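Local coordinates for DNA ligase (Archaeoglobus fulgidus, PDB 3GDE), which probably seals nicks in double-stranded DNA during replication, recombination and repair, using ATP and passing through an enzyme-bound AMP intermediate, at residues E8-L16 with T26-Q34; V226-A234 with Y409-K420. All coordinates share one frame; numbering follows the deposited sequence.

How the contacts relate
Contact 1 joins two helices, 6-16 and 22-34, of the region matching the DNA ligase N-terminal family; contact 2 joins strand 230-233 to strands 414-415 and 419-422 of the ATP-dependent ligase domain. They share no element, and their centres lie about 34 Å apart. Both are partly buried, yet contact 1 sits further from the middle of the chain, away from the predicted ATP site, and works almost wholly through apolar and aromatic side chains. Contact 2 is stitched by backbone hydrogen bonds, buries nearly three times the surface, and sends Arg414 and Lys420, both predicted to bind ATP, to bound phosphate.

Contact 1. Residues E8-L16 with T26-Q34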
loop_
_atom_site.group_PDB
_atom_site.type_symbol
_atom_site.label_atom_id
_atom_site.label_comp_id
_atom_site.label_asym_id
_atom_site.label_seq_id
_atom_site.Cartn_x
_atom_site.Cartn_y
_atom_site.Cartn_z
ATOM N N GLU A 8 3.089 -27.998 2.391
ATOM C CA GLU A 8 3.701 -27.899 3.713
ATOM C C GLU A 8 3.406 -26.512 4.285
ATOM O O GLU A 8 3.002 -26.379 5.441
ATOM C CB GLU A 8 5.205 -28.184 3.674
ATOM C CG GLU A 8 5.874 -27.994 5.037
ATOM C CD GLU A 8 7.384 -28.222 5.034
ATOM O OE1 GLU A 8 7.979 -28.157 6.132
ATOM O OE2 GLU A 8 7.974 -28.465 3.956
ATOM N N PHE A 9 3.598 -25.495 3.450
ATOM C CA PHE A 9 3.245 -24.121 3.773
ATOM C C PHE A 9 1.751 -23.980 4.088
ATOM O O PHE A 9 1.375 -23.330 5.071
ATOM C CB PHE A 9 3.682 -23.200 2.614
ATOM C CG PHE A 9 3.063 -21.829 2.645
ATOM C CD1 PHE A 9 3.500 -20.870 3.561
ATOM C CD2 PHE A 9 2.049 -21.494 1.750
ATOM C CE1 PHE A 9 2.938 -19.604 3.586
ATOM C CE2 PHE A 9 1.468 -20.224 1.778
ATOM C CZ PHE A 9 1.919 -19.280 2.700
ATOM N N ALA A 10 0.911 -24.604 3.262
ATOM C CA ALA A 10 -0.546 -24.531 3.410
ATOM C C ALA A 10 -1.026 -25.106 4.747
ATOM O O ALA A 10 -1.840 -24.480 5.435
ATOM C CB ALA A 10 -1.251 -25.218 2.220
ATOM N N GLU A 11 -0.511 -26.278 5.122
ATOM C CA GLU A 11 -0.848 -26.906 6.407
ATOM C C GLU A 11 -0.370 -26.075 7.572
ATOM O O GLU A 11 -1.041 -26.005 8.598
ATOM C CB GLU A 11 -0.202 -28.281 6.555
ATOM C CG GLU A 11 -0.200 -29.107 5.299
ATOM C CD GLU A 11 -1.377 -30.039 5.182
ATOM O OE1 GLU A 11 -1.636 -30.499 4.046
ATOM O OE2 GLU A 11 -2.028 -30.322 6.214
ATOM N N PHE A 12 0.811 -25.474 7.426
ATOM C CA PHE A 12 1.321 -24.538 8.429
ATOM C C PHE A 12 0.365 -23.351 8.633
ATOM O O PHE A 12 0.086 -22.976 9.769
ATOM C CB PHE A 12 2.722 -24.046 8.055
ATOM C CG PHE A 12 3.224 -22.921 8.927
ATOM C CD1 PHE A 12 3.479 -23.130 10.281
ATOM C CD2 PHE A 12 3.454 -21.663 8.391
ATOM C CE1 PHE A 12 3.942 -22.097 11.092
ATOM C CE2 PHE A 12 3.924 -20.620 9.189
ATOM C CZ PHE A 12 4.163 -20.836 10.545
ATOM N N CYS A 13 -0.132 -22.780 7.532
ATOM C CA CYS A 13 -1.048 -21.631 7.575
ATOM C C CYS A 13 -2.388 -21.983 8.204
ATOM O O CYS A 13 -2.940 -21.202 8.983
ATOM C CB CYS A 13 -1.281 -21.069 6.173
ATOM S SG CYS A 13 0.144 -20.220 5.504
ATOM N N GLU A 14 -2.901 -23.162 7.859
ATOM C CA GLU A 14 -4.158 -23.645 8.400
ATOM C C GLU A 14 -4.135 -23.671 9.930
ATOM O O GLU A 14 -5.101 -23.253 10.575
ATOM C CB GLU A 14 -4.477 -25.018 7.845
ATOM C CG GLU A 14 -5.940 -25.365 7.951
ATOM C CD GLU A 14 -6.210 -26.504 8.899
ATOM O OE1 GLU A 14 -5.653 -26.508 10.023
ATOM O OE2 GLU A 14 -6.983 -27.411 8.504
ATOM N N ARG A 15 -3.019 -24.137 10.495
ATOM C CA ARG A 15 -2.844 -24.206 11.939
ATOM C C ARG A 15 -2.790 -22.819 12.601
ATOM O O ARG A 15 -3.197 -22.660 13.747
ATOM C CB ARG A 15 -1.611 -25.050 12.280
ATOM C CG ARG A 15 -1.921 -26.536 12.441
ATOM C CD ARG A 15 -0.708 -27.447 12.179
ATOM N NE ARG A 15 -0.812 -28.093 10.868
ATOM C CZ ARG A 15 -1.398 -29.273 10.648
ATOM N NH1 ARG A 15 -1.921 -29.967 11.657
ATOM N NH2 ARG A 15 -1.460 -29.763 9.412
ATOM N N LEU A 16 -2.316 -21.816 11.865
ATOM C CA LEU A 16 -2.248 -20.439 12.362
ATOM C C LEU A 16 -3.613 -19.776 12.489
ATOM O O LEU A 16 -3.768 -18.822 13.253
ATOM C CB LEU A 16 -1.373 -19.575 11.453
ATOM C CG LEU A 16 0.128 -19.812 11.347
ATOM C CD1 LEU A 16 0.708 -18.780 10.403
ATOM C CD2 LEU A 16 0.822 -19.774 12.710
ATOM N N THR A 26 3.732 -14.970 16.276
ATOM C CA THR A 26 5.132 -14.597 16.101
ATOM C C THR A 26 6.089 -15.802 16.316
ATOM O O THR A 26 6.987 -16.051 15.505
ATOM C CB THR A 26 5.498 -13.404 17.030
ATOM O OG1 THR A 26 4.688 -12.273 16.690
ATOM C CG2 THR A 26 6.972 -13.017 16.909
ATOM N N ALA A 27 5.864 -16.551 17.391
ATOM C CA ALA A 27 6.747 -17.658 17.776
ATOM C C ALA A 27 6.610 -18.880 16.841
ATOM O O ALA A 27 7.611 -19.475 16.434
ATOM C CB ALA A 27 6.520 -18.039 19.258
ATOM N N ARG A 28 5.374 -19.227 16.486
ATOM C CA ARG A 28 5.112 -20.247 15.471
ATOM C C ARG A 28 5.766 -19.937 14.133
ATOM O O ARG A 28 6.389 -20.809 13.530
ATOM C CB ARG A 28 3.611 -20.454 15.263
ATOM C CG ARG A 28 2.899 -21.071 16.451
ATOM C CD ARG A 28 3.244 -22.543 16.585
ATOM N NE ARG A 28 2.419 -23.401 15.739
ATOM C CZ ARG A 28 1.639 -24.378 16.198
ATOM N NH1 ARG A 28 1.580 -24.632 17.504
ATOM N NH2 ARG A 28 0.929 -25.115 15.348
ATOM N N ILE A 29 5.628 -18.694 13.680
ATOM C CA ILE A 29 6.175 -18.268 12.384
ATOM C C ILE A 29 7.704 -18.244 12.369
ATOM O O ILE A 29 8.309 -18.655 11.384
ATOM C CB ILE A 29 5.595 -16.898 11.928
ATOM C CG1 ILE A 29 4.084 -17.029 11.683
ATOM C CG2 ILE A 29 6.345 -16.360 10.664
ATOM C CD1 ILE A 29 3.367 -15.686 11.492
ATOM N N ALA A 30 8.311 -17.763 13.460
ATOM C CA ALA A 30 9.766 -17.790 13.634
ATOM C C ALA A 30 10.322 -19.199 13.548
ATOM O O ALA A 30 11.281 -19.444 12.812
ATOM C CB ALA A 30 10.170 -17.148 14.980
ATOM N N ALA A 31 9.715 -20.117 14.298
ATOM C CA ALA A 31 10.100 -21.536 14.282
ATOM C C ALA A 31 10.093 -22.126 12.881
ATOM O O ALA A 31 11.048 -22.795 12.490
ATOM C CB ALA A 31 9.189 -22.369 15.236
ATOM N N PHE A 32 9.017 -21.875 12.131
ATOM C CA PHE A 32 8.895 -22.327 10.733
ATOM C C PHE A 32 9.987 -21.763 9.826
ATOM O O PHE A 32 10.624 -22.502 9.071
ATOM C CB PHE A 32 7.519 -21.936 10.170
ATOM C CG PHE A 32 7.174 -22.617 8.871
ATOM C CD1 PHE A 32 6.728 -23.943 8.859
ATOM C CD2 PHE A 32 7.275 -21.928 7.659
ATOM C CE1 PHE A 32 6.394 -24.570 7.654
ATOM C CE2 PHE A 32 6.953 -22.552 6.443
ATOM C CZ PHE A 32 6.521 -23.875 6.440
ATOM N N LEU A 33 10.186 -20.446 9.905
ATOM C CA LEU A 33 11.171 -19.732 9.092
ATOM C C LEU A 33 12.605 -20.238 9.315
ATOM O O LEU A 33 13.386 -20.347 8.371
ATOM C CB LEU A 33 11.085 -18.223 9.392
ATOM C CG LEU A 33 10.279 -17.224 8.528
ATOM C CD1 LEU A 33 9.078 -17.799 7.742
ATOM C CD2 LEU A 33 9.895 -15.994 9.341
ATOM N N GLN A 34 12.932 -20.540 10.569
ATOM C CA GLN A 34 14.250 -21.047 10.975
ATOM C C GLN A 34 14.702 -22.337 10.309
ATOM O O GLN A 34 15.903 -22.601 10.232
ATOM C CB GLN A 34 14.256 -21.307 12.481
ATOM C CG GLN A 34 14.639 -20.126 13.292
ATOM C CD GLN A 34 14.580 -20.399 14.776
ATOM O OE1 GLN A 34 13.945 -21.361 15.230
ATOM N NE2 GLN A 34 15.232 -19.536 15.553
HETATM O O HOH W 1 1.240 -23.155 12.623
#
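Phe12 and Phe32 lie face to face between two antiparallel helices, their ring centroids 4.0 Å apart and their planes turned by only 8°. The stack is slightly offset (parallel-displaced): CG of Phe32 stands over the middle of the Phe12 ring, and CD2 of Phe12 over the middle of the Phe32 ring. A chi1 of 171° in Phe12 and -167° in Phe32 swings both rings out into the gap from opposite helices. Consequently each ring also meets the other's methylene, with Phe32 CB 3.6 Å from Phe12 CZ.

Aliphatic contacts continue the packing. Phe12 presents an edge to Ile29 CA, and its CZ comes within 4.0 Å of Ile29 CG1. Leu16 CG lies beyond the opposite face of Phe12, off toward the rim; the two methyls of Leu16 then part, CD1 going to Ile29 CG1 and CD2 reaching Arg28 CB at 3.8 Å. Arg28 NH2 makes a van der Waals contact with Arg15 CB. This is an antiparallel helix pair from the DNA ligase N-terminal region, with axes 11.2 Å apart, a separation spanned by the large side chains. Helix 39-49 adds Ile49 against Leu16 and Ile29, and Val45 against Phe32. Replacing Phe12 with an alanine would probably open a gap between the helices and leave the Phe32 ring without its stacking partner.

The polar links are few. A water donates to Phe12 O at 3.1 Å and weakly accepts from Arg28 NE, bridging the helices. The head of Arg15 turns back to its own helix, and its bonds are internal to it: NE bonds to Glu11 O from above the carbonyl plane and NH2 forms a salt bridge with Glu11 OE2.

Contact 2. Residues V226-A234 with Y409-K420; sequences VRMMLAQVA and YIPGKRGKNWLK. With PO4 (phosphate ion), chain B; PO4 (phosphate ion), chain C.
Parallel pairing sets Gln232 beside Leu419 and Val233 beside Lys420, and from the end of the corner, at Trp418, onward the backbone bonds are Gln232 N to Trp418 O, Lys420 N to Gln232 O and Ala234 N to Lys420 O. A separate bond joins Leu230 N to Lys413 O (2.8 Å). Upstream, the type II turn from Ile410 to Lys413 offers Gly412 N to Met228 O, and Tyr409 OH accepts a nearly straight bond from Met229 N (2.8 Å, 166°). That hydroxyl is also bonded to Asp299.

Met229 fills the angle between two aromatic rings. With chi1 at -177° and the chain extended beyond CG, it lays CB over the Tyr409 ring, 3.7 Å from its centroid, and carries SD and CE over one face of Trp418. SD thus makes Met-aromatic contacts with both rings, 3.6 Å from Trp418 CE2, and accepts a weak hydrogen bond from Ile410 N. Farther along, Ala231 CB packs on Trp418 CB.

These strands belong to the adenylation domain of the ligase, and Arg414 and Lys420 are predicted to bind ATP. Leu230 CB sits over the centre of one face of the Arg414 guanidinium, while NE bonds to Ala231 O from above the carbonyl plane; together they fix how the group is turned. Arg414 NH1 then bonds to O4 of one phosphate ion at 3.2 Å. Lys420 NZ reaches a second phosphate through O2 (3.0 Å) and O4. Phosphate, probably from the crystallisation liquor, is also bonded to Lys252 NZ, the lysine predicted to carry AMP. On the opposite side of the strand pairing from Ala231 CB, the extended Gln232 side chain crosses Lys416, with Gln232 OE1 3.2 Å from Lys416 CG, and NE2 bonds weakly to Arg414 O.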
loop_
_atom_site.group_PDB
_atom_site.type_symbol
_atom_site.label_atom_id
_atom_site.label_comp_id
_atom_site.label_asym_id
_atom_site.label_seq_id
_atom_site.Cartn_x
_atom_site.Cartn_y
_atom_site.Cartn_z
ATOM N N VAL A 226 12.741 3.787 -1.029
ATOM C CA VAL A 226 12.791 3.834 0.413
ATOM C C VAL A 226 11.502 4.443 0.966
ATOM O O VAL A 226 10.907 5.351 0.366
ATOM C CB VAL A 226 14.139 4.436 0.959
ATOM C CG1 VAL A 226 15.101 4.827 -0.174
ATOM C CG2 VAL A 226 13.929 5.559 1.994
ATOM N N ARG A 227 11.041 3.886 2.081
ATOM C CA ARG A 227 9.813 4.337 2.707
ATOM C C ARG A 227 9.979 5.790 3.111
ATOM O O ARG A 227 10.952 6.148 3.779
ATOM C CB ARG A 227 9.495 3.481 3.922
ATOM C CG ARG A 227 8.032 3.256 4.115
ATOM C CD ARG A 227 7.490 2.294 3.082
ATOM N NE ARG A 227 7.351 0.939 3.607
ATOM C CZ ARG A 227 6.330 0.532 4.354
ATOM N NH1 ARG A 227 5.361 1.376 4.681
ATOM N NH2 ARG A 227 6.284 -0.715 4.789
ATOM N N MET A 228 9.051 6.633 2.682
ATOM C CA MET A 228 9.176 8.065 2.934
ATOM C C MET A 228 9.040 8.413 4.417
ATOM O O MET A 228 8.287 7.769 5.154
ATOM C CB MET A 228 8.150 8.842 2.109
ATOM C CG MET A 228 8.352 8.706 0.617
ATOM S SD MET A 228 6.827 9.117 -0.205
ATOM C CE MET A 228 7.339 9.060 -1.927
ATOM N N MET A 229 9.787 9.419 4.849
ATOM C CA MET A 229 9.601 9.979 6.190
ATOM C C MET A 229 8.266 10.712 6.225
ATOM O O MET A 229 7.938 11.452 5.298
ATOM C CB MET A 229 10.749 10.926 6.549
ATOM C CG MET A 229 10.674 11.503 7.945
ATOM S SD MET A 229 12.188 12.357 8.353
ATOM C CE MET A 229 11.891 12.763 10.076
ATOM N N LEU A 230 7.494 10.502 7.285
ATOM C CA LEU A 230 6.150 11.072 7.375
ATOM C C LEU A 230 6.030 12.115 8.480
ATOM O O LEU A 230 6.735 12.037 9.481
ATOM C CB LEU A 230 5.125 9.954 7.597
ATOM C CG LEU A 230 5.058 8.814 6.575
ATOM C CD1 LEU A 230 4.035 7.775 7.027
ATOM C CD2 LEU A 230 4.715 9.337 5.189
ATOM N N ALA A 231 5.116 13.073 8.306
ATOM C CA ALA A 231 4.887 14.126 9.295
ATOM C C ALA A 231 3.601 13.933 10.107
ATOM O O ALA A 231 2.611 13.386 9.610
ATOM C CB ALA A 231 4.881 15.480 8.624
ATOM N N GLN A 232 3.633 14.384 11.359
ATOM C CA GLN A 232 2.443 14.443 12.210
ATOM C C GLN A 232 1.647 15.722 11.962
ATOM O O GLN A 232 2.207 16.738 11.575
ATOM C CB GLN A 232 2.823 14.385 13.693
ATOM C CG GLN A 232 3.228 13.011 14.188
ATOM C CD GLN A 232 3.582 13.019 15.669
ATOM O OE1 GLN A 232 3.178 13.919 16.419
ATOM N NE2 GLN A 232 4.340 12.008 16.100
ATOM N N VAL A 233 0.340 15.670 12.187
ATOM C CA VAL A 233 -0.469 16.881 12.115
ATOM C C VAL A 233 -0.257 17.689 13.403
ATOM O O VAL A 233 -0.428 17.174 14.498
ATOM C CB VAL A 233 -1.985 16.594 11.870
ATOM C CG1 VAL A 233 -2.764 17.905 11.717
ATOM C CG2 VAL A 233 -2.196 15.713 10.644
ATOM N N ALA A 234 0.151 18.945 13.252
ATOM C CA ALA A 234 0.305 19.848 14.389
ATOM C C ALA A 234 -1.046 20.413 14.787
ATOM O O ALA A 234 -1.911 20.625 13.932
ATOM C CB ALA A 234 1.269 20.987 14.047
ATOM N N TYR A 409 16.906 12.040 8.366
ATOM C CA TYR A 409 15.781 11.499 7.628
ATOM C C TYR A 409 15.553 10.055 8.064
ATOM O O TYR A 409 16.466 9.216 7.957
ATOM C CB TYR A 409 16.047 11.595 6.116
ATOM C CG TYR A 409 14.857 11.237 5.244
ATOM C CD1 TYR A 409 14.073 12.231 4.663
ATOM C CD2 TYR A 409 14.522 9.905 5.000
ATOM C CE1 TYR A 409 12.984 11.904 3.846
ATOM C CE2 TYR A 409 13.445 9.571 4.201
ATOM C CZ TYR A 409 12.678 10.573 3.622
ATOM O OH TYR A 409 11.602 10.232 2.838
ATOM N N ILE A 410 14.343 9.777 8.564
ATOM C CA ILE A 410 14.008 8.455 9.103
ATOM C C ILE A 410 12.920 7.747 8.279
ATOM O O ILE A 410 11.719 7.972 8.494
ATOM C CB ILE A 410 13.583 8.522 10.601
ATOM C CG1 ILE A 410 14.577 9.344 11.444
ATOM C CG2 ILE A 410 13.402 7.109 11.173
ATOM C CD1 ILE A 410 15.889 8.641 11.786
ATOM N N PRO A 411 13.340 6.878 7.340
ATOM C CA PRO A 411 12.409 6.176 6.458
ATOM C C PRO A 411 11.242 5.504 7.189
ATOM O O PRO A 411 11.438 4.794 8.190
ATOM C CB PRO A 411 13.301 5.132 5.775
ATOM C CG PRO A 411 14.632 5.785 5.717
ATOM C CD PRO A 411 14.738 6.504 7.048
ATOM N N GLY A 412 10.039 5.772 6.698
ATOM C CA GLY A 412 8.830 5.090 7.145
ATOM C C GLY A 412 8.263 5.531 8.475
ATOM O O GLY A 412 7.256 4.997 8.914
ATOM N N LYS A 413 8.896 6.520 9.098
ATOM C CA LYS A 413 8.549 6.939 10.447
ATOM C C LYS A 413 7.744 8.229 10.455
ATOM O O LYS A 413 8.020 9.149 9.686
ATOM C CB LYS A 413 9.823 7.113 11.278
ATOM C CG LYS A 413 9.630 7.114 12.788
ATOM C CD LYS A 413 9.353 5.704 13.350
ATOM C CE LYS A 413 10.506 4.727 13.097
ATOM N NZ LYS A 413 11.612 4.886 14.078
ATOM N N ARG A 414 6.757 8.270 11.349
ATOM C CA ARG A 414 5.870 9.408 11.535
ATOM C C ARG A 414 6.036 9.990 12.953
ATOM O O ARG A 414 5.217 9.766 13.838
ATOM C CB ARG A 414 4.426 8.969 11.246
ATOM C CG ARG A 414 3.318 9.952 11.613
ATOM C CD ARG A 414 1.982 9.541 10.979
ATOM N NE ARG A 414 1.661 10.504 9.951
ATOM C CZ ARG A 414 1.364 10.249 8.684
ATOM N NH1 ARG A 414 1.258 9.014 8.198
ATOM N NH2 ARG A 414 1.127 11.281 7.908
ATOM N N GLY A 415 7.123 10.719 13.168
ATOM C CA GLY A 415 7.371 11.361 14.460
ATOM C C GLY A 415 7.106 12.860 14.451
ATOM O O GLY A 415 6.528 13.400 13.500
ATOM N N LYS A 416 7.543 13.531 15.512
ATOM C CA LYS A 416 7.328 14.965 15.660
ATOM C C LYS A 416 8.398 15.843 14.987
ATOM O O LYS A 416 8.323 17.067 15.070
ATOM C CB LYS A 416 7.200 15.323 17.143
ATOM C CG LYS A 416 5.962 14.730 17.806
ATOM C CD LYS A 416 5.692 15.344 19.182
ATOM C CE LYS A 416 4.681 14.502 19.976
ATOM N NZ LYS A 416 4.762 14.774 21.454
ATOM N N ASN A 417 9.380 15.235 14.320
ATOM C CA ASN A 417 10.440 16.009 13.657
ATOM C C ASN A 417 9.955 16.804 12.438
ATOM O O ASN A 417 10.556 17.813 12.060
ATOM C CB ASN A 417 11.620 15.113 13.275
ATOM C CG ASN A 417 12.551 14.821 14.453
ATOM O OD1 ASN A 417 13.395 13.921 14.381
ATOM N ND2 ASN A 417 12.407 15.583 15.532
ATOM N N TRP A 418 8.885 16.319 11.819
ATOM C CA TRP A 418 8.188 17.036 10.763
ATOM C C TRP A 418 6.761 17.170 11.238
ATOM O O TRP A 418 6.173 16.207 11.761
ATOM C CB TRP A 418 8.187 16.244 9.456
ATOM C CG TRP A 418 9.506 16.094 8.734
ATOM C CD1 TRP A 418 10.761 16.375 9.212
ATOM C CD2 TRP A 418 9.691 15.569 7.406
ATOM N NE1 TRP A 418 11.707 16.088 8.251
ATOM C CE2 TRP A 418 11.079 15.592 7.136
ATOM C CE3 TRP A 418 8.814 15.105 6.412
ATOM C CZ2 TRP A 418 11.615 15.163 5.910
ATOM C CZ3 TRP A 418 9.347 14.685 5.193
ATOM C CH2 TRP A 418 10.736 14.718 4.957
ATOM N N LEU A 419 6.204 18.365 11.064
ATOM C CA LEU A 419 4.796 18.607 11.384
ATOM C C LEU A 419 4.107 19.315 10.219
ATOM O O LEU A 419 4.662 20.254 9.641
ATOM C CB LEU A 419 4.666 19.428 12.672
ATOM C CG LEU A 419 5.295 18.879 13.960
ATOM C CD1 LEU A 419 5.448 20.002 14.970
ATOM C CD2 LEU A 419 4.499 17.722 14.571
ATOM N N LYS A 420 2.915 18.850 9.859
ATOM C CA LYS A 420 2.094 19.573 8.901
ATOM C C LYS A 420 1.088 20.450 9.627
ATOM O O LYS A 420 0.404 20.003 10.546
ATOM C CB LYS A 420 1.398 18.654 7.865
ATOM C CG LYS A 420 1.168 17.205 8.277
ATOM C CD LYS A 420 0.451 16.391 7.183
ATOM C CE LYS A 420 0.953 14.950 7.187
ATOM N NZ LYS A 420 0.021 13.967 6.567
HETATM P P PO4 B . 0.523 11.089 4.701
HETATM O O1 PO4 B . 1.324 11.121 3.414
HETATM O O2 PO4 B . 1.273 11.908 5.718
HETATM O O3 PO4 B . -0.848 11.696 4.498
HETATM O O4 PO4 B . 0.389 9.665 5.162
HETATM P P PO4 C . -2.185 14.890 3.833
HETATM O O1 PO4 C . -2.190 15.963 2.770
HETATM O O2 PO4 C . -2.165 15.467 5.226
HETATM O O3 PO4 C . -3.407 14.025 3.650
HETATM O O4 PO4 C . -0.937 14.065 3.667
HETATM O O HOH W 2 9.150 11.299 11.451
HETATM O O HOH W 3 8.096 13.462 11.295
#